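PDB 4TKD: holliday junction resolvase Hjc from Sulfolobus solfataricus, which cuts four-way DNA junctions as a magnesium-dependent homodimeric endonuclease, nicking opposing strands in pairs to resolve Holliday junctions during genetic recombination. Local coordinates for residues C[24-29]-C[43-48]; C[51-56]-C[79-84]. One frame throughout, in Å; residues are numbered along the deposited sequence.

Interaction 1: residues C[24-29]-C[43-48]; sequences FAVVRA and IIALKN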
ATOM      1  N   PHE C  24     -16.144  13.141   5.304  1.00 41.97           N
ATOM      2  CA  PHE C  24     -15.071  12.691   6.191  1.00 40.01           C
ATOM      3  C   PHE C  24     -15.212  13.285   7.580  1.00 41.71           C
ATOM      4  O   PHE C  24     -15.596  14.449   7.710  1.00 40.74           O
ATOM      5  CB  PHE C  24     -13.680  13.094   5.631  1.00 40.48           C
ATOM      6  CG  PHE C  24     -13.147  12.270   4.480  1.00 40.93           C
ATOM      7  CD1 PHE C  24     -13.602  12.474   3.187  1.00 43.26           C
ATOM      8  CD2 PHE C  24     -12.170  11.309   4.686  1.00 42.32           C
ATOM      9  CE1 PHE C  24     -13.104  11.719   2.124  1.00 43.24           C
ATOM     10  CE2 PHE C  24     -11.694  10.531   3.626  1.00 44.54           C
ATOM     11  CZ  PHE C  24     -12.166  10.741   2.350  1.00 42.80           C
ATOM     12  N   ALA C  25     -14.828  12.492   8.609  1.00 37.28           N
ATOM     13  CA  ALA C  25     -14.700  12.900  10.012  1.00 37.11           C
ATOM     14  C   ALA C  25     -13.251  13.384  10.046  1.00 41.86           C
ATOM     15  O   ALA C  25     -12.331  12.621   9.715  1.00 42.39           O
ATOM     16  CB  ALA C  25     -14.879  11.708  10.952  1.00 37.64           C
ATOM     17  N   VAL C  26     -13.064  14.686  10.280  1.00 37.74           N
ATOM     18  CA  VAL C  26     -11.749  15.315  10.190  1.00 38.81           C
ATOM     19  C   VAL C  26     -11.328  15.940  11.506  1.00 44.11           C
ATOM     20  O   VAL C  26     -12.114  16.637  12.156  1.00 43.48           O
ATOM     21  CB  VAL C  26     -11.648  16.340   9.016  1.00 43.07           C
ATOM     22  CG1 VAL C  26     -10.212  16.790   8.791  1.00 43.67           C
ATOM     23  CG2 VAL C  26     -12.235  15.785   7.722  1.00 42.70           C
ATOM     24  N   VAL C  27     -10.055  15.719  11.860  1.00 40.45           N
ATOM     25  CA  VAL C  27      -9.441  16.252  13.059  1.00 40.86           C
ATOM     26  C   VAL C  27      -8.080  16.867  12.713  1.00 42.49           C
ATOM     27  O   VAL C  27      -7.375  16.367  11.840  1.00 41.04           O
ATOM     28  CB  VAL C  27      -9.385  15.183  14.206  1.00 45.59           C
ATOM     29  CG1 VAL C  27      -8.383  14.078  13.922  1.00 44.69           C
ATOM     30  CG2 VAL C  27      -9.097  15.814  15.548  1.00 46.29           C
ATOM     31  N   ARG C  28      -7.720  17.941  13.419  1.00 38.90           N
ATOM     32  CA  ARG C  28      -6.433  18.604  13.285  1.00 38.38           C
ATOM     33  C   ARG C  28      -5.494  18.061  14.371  1.00 43.99           C
ATOM     34  O   ARG C  28      -5.947  17.472  15.359  1.00 44.87           O
ATOM     35  CB  ARG C  28      -6.603  20.114  13.433  1.00 38.27           C
ATOM     36  CG  ARG C  28      -7.169  20.791  12.185  1.00 48.62           C
ATOM     37  CD  ARG C  28      -7.652  22.196  12.506  1.00 63.57           C
ATOM     38  NE  ARG C  28      -6.870  23.227  11.818  1.00 74.56           N
ATOM     39  CZ  ARG C  28      -7.388  24.179  11.044  1.00 79.90           C
ATOM     40  NH1 ARG C  28      -8.701  24.247  10.850  1.00 53.20           N
ATOM     41  NH2 ARG C  28      -6.597  25.073  10.465  1.00 69.20           N
ATOM     42  N   ALA C  29      -4.198  18.243  14.210  1.00 39.58           N
ATOM     43  CA  ALA C  29      -3.317  17.768  15.265  1.00 39.98           C
ATOM     44  C   ALA C  29      -3.238  18.850  16.357  1.00 46.14           C
ATOM     45  O   ALA C  29      -3.229  20.038  16.026  1.00 43.73           O
ATOM     46  CB  ALA C  29      -1.943  17.472  14.714  1.00 40.23           C
ATOM     47  N   ILE C  43      -3.435  16.811   9.658  1.00 31.67           N
ATOM     48  CA  ILE C  43      -4.826  16.511   9.370  1.00 30.83           C
ATOM     49  C   ILE C  43      -5.004  15.015   9.309  1.00 34.50           C
ATOM     50  O   ILE C  43      -4.248  14.315   8.611  1.00 34.04           O
ATOM     51  CB  ILE C  43      -5.291  17.170   8.042  1.00 34.39           C
ATOM     52  CG1 ILE C  43      -5.133  18.713   8.050  1.00 34.48           C
ATOM     53  CG2 ILE C  43      -6.737  16.758   7.693  1.00 35.71           C
ATOM     54  CD1 ILE C  43      -5.199  19.377   6.636  1.00 36.59           C
ATOM     55  N   ILE C  44      -6.018  14.533  10.035  1.00 29.27           N
ATOM     56  CA  ILE C  44      -6.406  13.141  10.023  1.00 29.24           C
ATOM     57  C   ILE C  44      -7.845  13.144   9.552  1.00 33.33           C
ATOM     58  O   ILE C  44      -8.696  13.769  10.180  1.00 33.31           O
ATOM     59  CB  ILE C  44      -6.224  12.440  11.395  1.00 31.16           C
ATOM     60  CG1 ILE C  44      -4.747  12.377  11.769  1.00 31.02           C
ATOM     61  CG2 ILE C  44      -6.827  11.027  11.380  1.00 29.47           C
ATOM     62  CD1 ILE C  44      -4.506  12.231  13.254  1.00 34.68           C
ATOM     63  N   ALA C  45      -8.102  12.500   8.420  1.00 29.58           N
ATOM     64  CA  ALA C  45      -9.444  12.430   7.860  1.00 28.89           C
ATOM     65  C   ALA C  45      -9.865  10.978   7.764  1.00 31.81           C
ATOM     66  O   ALA C  45      -9.109  10.138   7.287  1.00 30.35           O
ATOM     67  CB  ALA C  45      -9.490  13.100   6.500  1.00 29.56           C
ATOM     68  N   LEU C  46     -11.050  10.684   8.272  1.00 30.23           N
ATOM     69  CA  LEU C  46     -11.556   9.321   8.324  1.00 31.43           C
ATOM     70  C   LEU C  46     -12.931   9.211   7.687  1.00 36.62           C
ATOM     71  O   LEU C  46     -13.794  10.059   7.926  1.00 35.36           O
ATOM     72  CB  LEU C  46     -11.646   8.835   9.786  1.00 31.38           C
ATOM     73  CG  LEU C  46     -10.499   9.173  10.736  1.00 34.89           C
ATOM     74  CD1 LEU C  46     -10.943   8.990  12.216  1.00 33.63           C
ATOM     75  CD2 LEU C  46      -9.212   8.376  10.373  1.00 32.65           C
ATOM     76  N   LYS C  47     -13.140   8.155   6.900  1.00 34.54           N
ATOM     77  CA  LYS C  47     -14.426   7.896   6.266  1.00 35.35           C
ATOM     78  C   LYS C  47     -14.604   6.409   6.110  1.00 40.07           C
ATOM     79  O   LYS C  47     -13.890   5.790   5.334  1.00 38.93           O
ATOM     80  CB  LYS C  47     -14.552   8.614   4.906  1.00 38.38           C
ATOM     81  CG  LYS C  47     -15.972   8.609   4.367  1.00 50.66           C
ATOM     82  CD  LYS C  47     -16.076   9.256   3.001  1.00 63.67           C
ATOM     83  CE  LYS C  47     -17.484   9.132   2.477  1.00 75.26           C
ATOM     84  NZ  LYS C  47     -17.683   9.904   1.228  1.00 83.24           N
ATOM     85  N   ASN C  48     -15.549   5.848   6.870  1.00 38.77           N
ATOM     86  CA  ASN C  48     -15.904   4.439   6.862  1.00 39.41           C
ATOM     87  C   ASN C  48     -14.717   3.495   6.656  1.00 42.49           C
ATOM     88  O   ASN C  48     -14.634   2.771   5.649  1.00 43.62           O
ATOM     89  CB  ASN C  48     -17.050   4.180   5.887  1.00 44.32           C
ATOM     90  CG  ASN C  48     -17.809   2.915   6.199  1.00 73.21           C
ATOM     91  OD1 ASN C  48     -18.012   2.541   7.372  1.00 63.09           O
ATOM     92  ND2 ASN C  48     -18.244   2.230   5.145  1.00 66.42           N
TER

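Interaction 2: residues C[51-56]-C[79-84]; sequences IILIEM and RKSGGS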
ATOM      1  N   ILE C  51      -8.482   5.867   6.061  1.00 31.13           N
ATOM      2  CA  ILE C  51      -7.627   6.790   6.804  1.00 29.14           C
ATOM      3  C   ILE C  51      -6.732   7.557   5.847  1.00 30.31           C
ATOM      4  O   ILE C  51      -5.951   6.963   5.107  1.00 28.44           O
ATOM      5  CB  ILE C  51      -6.814   6.057   7.921  1.00 32.17           C
ATOM      6  CG1 ILE C  51      -7.741   5.212   8.850  1.00 31.96           C
ATOM      7  CG2 ILE C  51      -5.979   7.067   8.750  1.00 33.83           C
ATOM      8  CD1 ILE C  51      -7.073   4.045   9.568  1.00 33.62           C
ATOM      9  N   ILE C  52      -6.855   8.891   5.879  1.00 26.29           N
ATOM     10  CA  ILE C  52      -6.052   9.823   5.078  1.00 26.04           C
ATOM     11  C   ILE C  52      -5.374  10.741   6.058  1.00 28.39           C
ATOM     12  O   ILE C  52      -6.012  11.246   6.988  1.00 26.63           O
ATOM     13  CB  ILE C  52      -6.894  10.604   4.038  1.00 28.66           C
ATOM     14  CG1 ILE C  52      -7.473   9.652   2.975  1.00 27.01           C
ATOM     15  CG2 ILE C  52      -6.120  11.848   3.447  1.00 29.83           C
ATOM     16  CD1 ILE C  52      -8.554  10.214   2.245  1.00 34.08           C
ATOM     17  N   LEU C  53      -4.077  10.901   5.879  1.00 24.81           N
ATOM     18  CA  LEU C  53      -3.204  11.666   6.760  1.00 24.29           C
ATOM     19  C   LEU C  53      -2.487  12.716   5.931  1.00 28.09           C
ATOM     20  O   LEU C  53      -1.881  12.382   4.922  1.00 25.66           O
ATOM     21  CB  LEU C  53      -2.177  10.719   7.453  1.00 23.40           C
ATOM     22  CG  LEU C  53      -2.759   9.487   8.162  1.00 26.32           C
ATOM     23  CD1 LEU C  53      -1.692   8.506   8.507  1.00 24.15           C
ATOM     24  CD2 LEU C  53      -3.535   9.885   9.393  1.00 26.06           C
ATOM     25  N   ILE C  54      -2.548  13.973   6.362  1.00 26.03           N
ATOM     26  CA  ILE C  54      -1.925  15.063   5.613  1.00 26.23           C
ATOM     27  C   ILE C  54      -0.984  15.879   6.483  1.00 32.69           C
ATOM     28  O   ILE C  54      -1.394  16.378   7.530  1.00 34.33           O
ATOM     29  CB  ILE C  54      -3.038  15.946   4.939  1.00 29.40           C
ATOM     30  CG1 ILE C  54      -3.905  15.117   3.954  1.00 29.97           C
ATOM     31  CG2 ILE C  54      -2.435  17.162   4.221  1.00 30.43           C
ATOM     32  CD1 ILE C  54      -5.307  15.620   3.773  1.00 40.64           C
ATOM     33  N   GLU C  55       0.267  16.030   6.035  1.00 30.11           N
ATOM     34  CA  GLU C  55       1.274  16.861   6.684  1.00 30.95           C
ATOM     35  C   GLU C  55       1.438  18.134   5.846  1.00 39.18           C
ATOM     36  O   GLU C  55       1.762  18.045   4.659  1.00 38.31           O
ATOM     37  CB  GLU C  55       2.618  16.116   6.860  1.00 31.72           C
ATOM     38  CG  GLU C  55       3.587  16.825   7.808  1.00 35.72           C
ATOM     39  CD  GLU C  55       3.231  16.878   9.281  1.00 53.42           C
ATOM     40  OE1 GLU C  55       2.141  16.405   9.679  1.00 29.81           O
ATOM     41  OE2 GLU C  55       4.068  17.386  10.054  1.00 54.66           O
ATOM     42  N   MET C  56       1.142  19.303   6.442  1.00 39.55           N
ATOM     43  CA  MET C  56       1.220  20.594   5.758  1.00 41.07           C
ATOM     44  C   MET C  56       2.643  21.053   5.705  1.00 47.10           C
ATOM     45  O   MET C  56       3.332  21.036   6.736  1.00 48.45           O
ATOM     46  CB  MET C  56       0.381  21.672   6.461  1.00 43.95           C
ATOM     47  CG  MET C  56      -1.126  21.433   6.464  1.00 47.92           C
ATOM     48  SD  MET C  56      -1.867  21.039   4.851  1.00 53.13           S
ATOM     49  CE  MET C  56      -1.513  22.546   3.915  1.00 49.42           C
ATOM     50  N   ARG C  79       2.156   3.993   9.012  1.00 26.34           N
ATOM     51  CA  ARG C  79       2.376   2.554   8.919  1.00 27.01           C
ATOM     52  C   ARG C  79       1.515   1.792   9.956  1.00 31.58           C
ATOM     53  O   ARG C  79       0.863   0.795   9.612  1.00 31.19           O
ATOM     54  CB  ARG C  79       3.862   2.221   9.092  1.00 29.19           C
ATOM     55  CG  ARG C  79       4.171   0.718   8.984  1.00 35.94           C
ATOM     56  CD  ARG C  79       5.591   0.325   9.412  1.00 28.99           C
ATOM     57  NE  ARG C  79       5.915   0.694  10.797  1.00 36.69           N
ATOM     58  CZ  ARG C  79       5.511   0.036  11.878  1.00 42.20           C
ATOM     59  NH1 ARG C  79       4.748  -1.044  11.760  1.00 37.01           N
ATOM     60  NH2 ARG C  79       5.853   0.460  13.085  1.00 24.52           N
ATOM     61  N   LYS C  80       1.541   2.247  11.211  1.00 28.19           N
ATOM     62  CA  LYS C  80       0.773   1.638  12.319  1.00 27.81           C
ATOM     63  C   LYS C  80      -0.716   1.757  12.110  1.00 32.20           C
ATOM     64  O   LYS C  80      -1.445   0.790  12.322  1.00 32.43           O
ATOM     65  CB  LYS C  80       1.162   2.256  13.663  1.00 28.56           C
ATOM     66  CG  LYS C  80       2.540   1.806  14.142  1.00 23.67           C
ATOM     67  CD  LYS C  80       2.962   2.629  15.320  1.00 32.15           C
ATOM     68  CE  LYS C  80       4.271   2.132  15.862  1.00 44.89           C
ATOM     69  NZ  LYS C  80       4.839   3.104  16.822  1.00 56.80           N
ATOM     70  N   SER C  81      -1.177   2.934  11.673  1.00 30.67           N
ATOM     71  CA  SER C  81      -2.601   3.204  11.428  1.00 30.45           C
ATOM     72  C   SER C  81      -3.163   2.481  10.204  1.00 34.83           C
ATOM     73  O   SER C  81      -4.358   2.232  10.153  1.00 34.83           O
ATOM     74  CB  SER C  81      -2.828   4.707  11.273  1.00 31.30           C
ATOM     75  OG  SER C  81      -2.219   5.175  10.082  1.00 35.13           O
ATOM     76  N   GLY C  82      -2.316   2.225   9.213  1.00 31.81           N
ATOM     77  CA  GLY C  82      -2.720   1.650   7.937  1.00 31.92           C
ATOM     78  C   GLY C  82      -3.285   2.722   7.026  1.00 36.40           C
ATOM     79  O   GLY C  82      -3.970   2.404   6.049  1.00 38.23           O
ATOM     80  N   GLY C  83      -2.983   3.988   7.341  1.00 29.87           N
ATOM     81  CA  GLY C  83      -3.450   5.151   6.598  1.00 27.90           C
ATOM     82  C   GLY C  83      -2.574   5.555   5.432  1.00 28.54           C
ATOM     83  O   GLY C  83      -1.445   5.083   5.298  1.00 27.70           O
ATOM     84  N   SER C  84      -3.102   6.429   4.565  1.00 25.83           N
ATOM     85  CA  SER C  84      -2.357   6.911   3.406  1.00 25.67           C
ATOM     86  C   SER C  84      -1.822   8.297   3.761  1.00 30.05           C
ATOM     87  O   SER C  84      -2.603   9.164   4.159  1.00 28.59           O
ATOM     88  CB  SER C  84      -3.257   6.953   2.181  1.00 28.98           C
ATOM     89  OG  SER C  84      -3.745   5.657   1.869  1.00 37.30           O
TER
HETATM   90  O   HOH W   1      -6.345   4.700   3.472  1.00 37.13           O

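Interaction 1: residues C[24-29]-C[43-48]
Ala25 and Leu46 form a hydrogen-bonded antiparallel pair, Ala25 N to Leu46 O and Leu46 N to Ala25 O both at 2.7 Å. Val27 and Ile44 repeat the exchange two residues on, and the bond from Ile44 N to Val27 O (2.9 Å) is the straightest of the four, with 174° at the hydrogen. Between these rungs Val26 faces Ala45 as a non-hydrogen-bonded pair, its CA making a CA-H...O contact with Ile44 O at 3.4 Å.

Apolar contacts link the strands on both faces, partly on the diagonal. On one face Val26 CG1, anti to the backbone N (chi1 -170°), meets Ile43 CG2 at 3.6 Å, while CG2 of the same valine lies against Ala45. On the other, Val27 and Ile44 run side by side, with Val27 CG1 against Ile44 CB (3.7 Å).

The ring of Phe24 closes the end of the ladder. Lys47 CB sits over one ring face, 3.8 Å from the centroid and 19° off its normal, in a CH-pi contact; the two side chains cross at about a right angle, the lysine running on extended until its NZ bonds Lys22 O. Phe24 CD2 also touches Ala45 CB (3.7 Å). Exchanging Phe24 for a serine would probably open a gap beside Ala45 and deprive the lysine chain of its aromatic support.

Strand 25-28 is an edge strand of the mixed sheet within the chain. Helix 10-21 covers the Val26 and Ile43 face, strand 50-58 flanks 43-47, and the Val27 and Ile44 face packs on the second subunit.

Interaction 2: residues C[51-56]-C[79-84]
Ile51 O is gripped from two directions, by Ser84 N at 2.9 Å and by a water that donates to it at 2.8 Å. The amide bond is nearly straight at its hydrogen (166°), although the donor stands 33° out of the carbonyl plane. That same water is 3.2 Å from Ser84 OG in a hydrogen bond, and so ties the serine hydroxyl to the strand. Ser84 O in turn accepts from Leu53 N at 2.9 Å, making Ile52 and Ser84 a parallel bridge. Strand 84-90, separated by two glycines from helix 68-81, therefore begins alongside strand 50-58, and the helix comes between the two strands in the chain: a beta-alpha-beta crossover within the nuclease core of the PDDEXK superfamily. Gly82, with positive phi, is where the chain leaves the helix. The CA of the next residue, Gly83, packs 3.7 Å from Ile51 CB; Ile51 CG2 and Leu53 CD1 lie where a side chain at this position would point, consistent with a glycine. Ile51 CD1 reaches further back along the turn, to Ser81 O at 3.3 Å. Leu53 CD1 approaches Ser81 OG at 3.7 Å, and the hydroxyl, placed between the backbone N and the carbonyl carbon (chi1 68°), bonds back to Phe77 O of its own helix, with Ala78 O as a second acceptor. Leu53 also packs on Phe77 and Ala78, and Ser81 touches Leu46 of the second subunit.

How the interactions relate
Interactions 1 and 2 are consecutive in the chain and share one mixed sheet, their centres about 10 Å apart. Strands 43-47 and 50-58 are neighbours in it, joined by probable hydrogen bonds from Ala45 N to Ile52 O and from Ile54 N to Ile43 O, each 2.8 Å. Packing reinforces the seam: Phe24 CE2 lies 3.4 Å from Ile52 CD1, and Ile44 CG1 lies 3.7 Å from Leu53 CD2. Both contacts also touch the second subunit. Of the inferred magnesium ligands, Glu55 lies on strand 50-58, beyond the residues that meet the Gly83 turn, and the side chain of Ile43 is about 4 Å from those of Glu12 and Asp42.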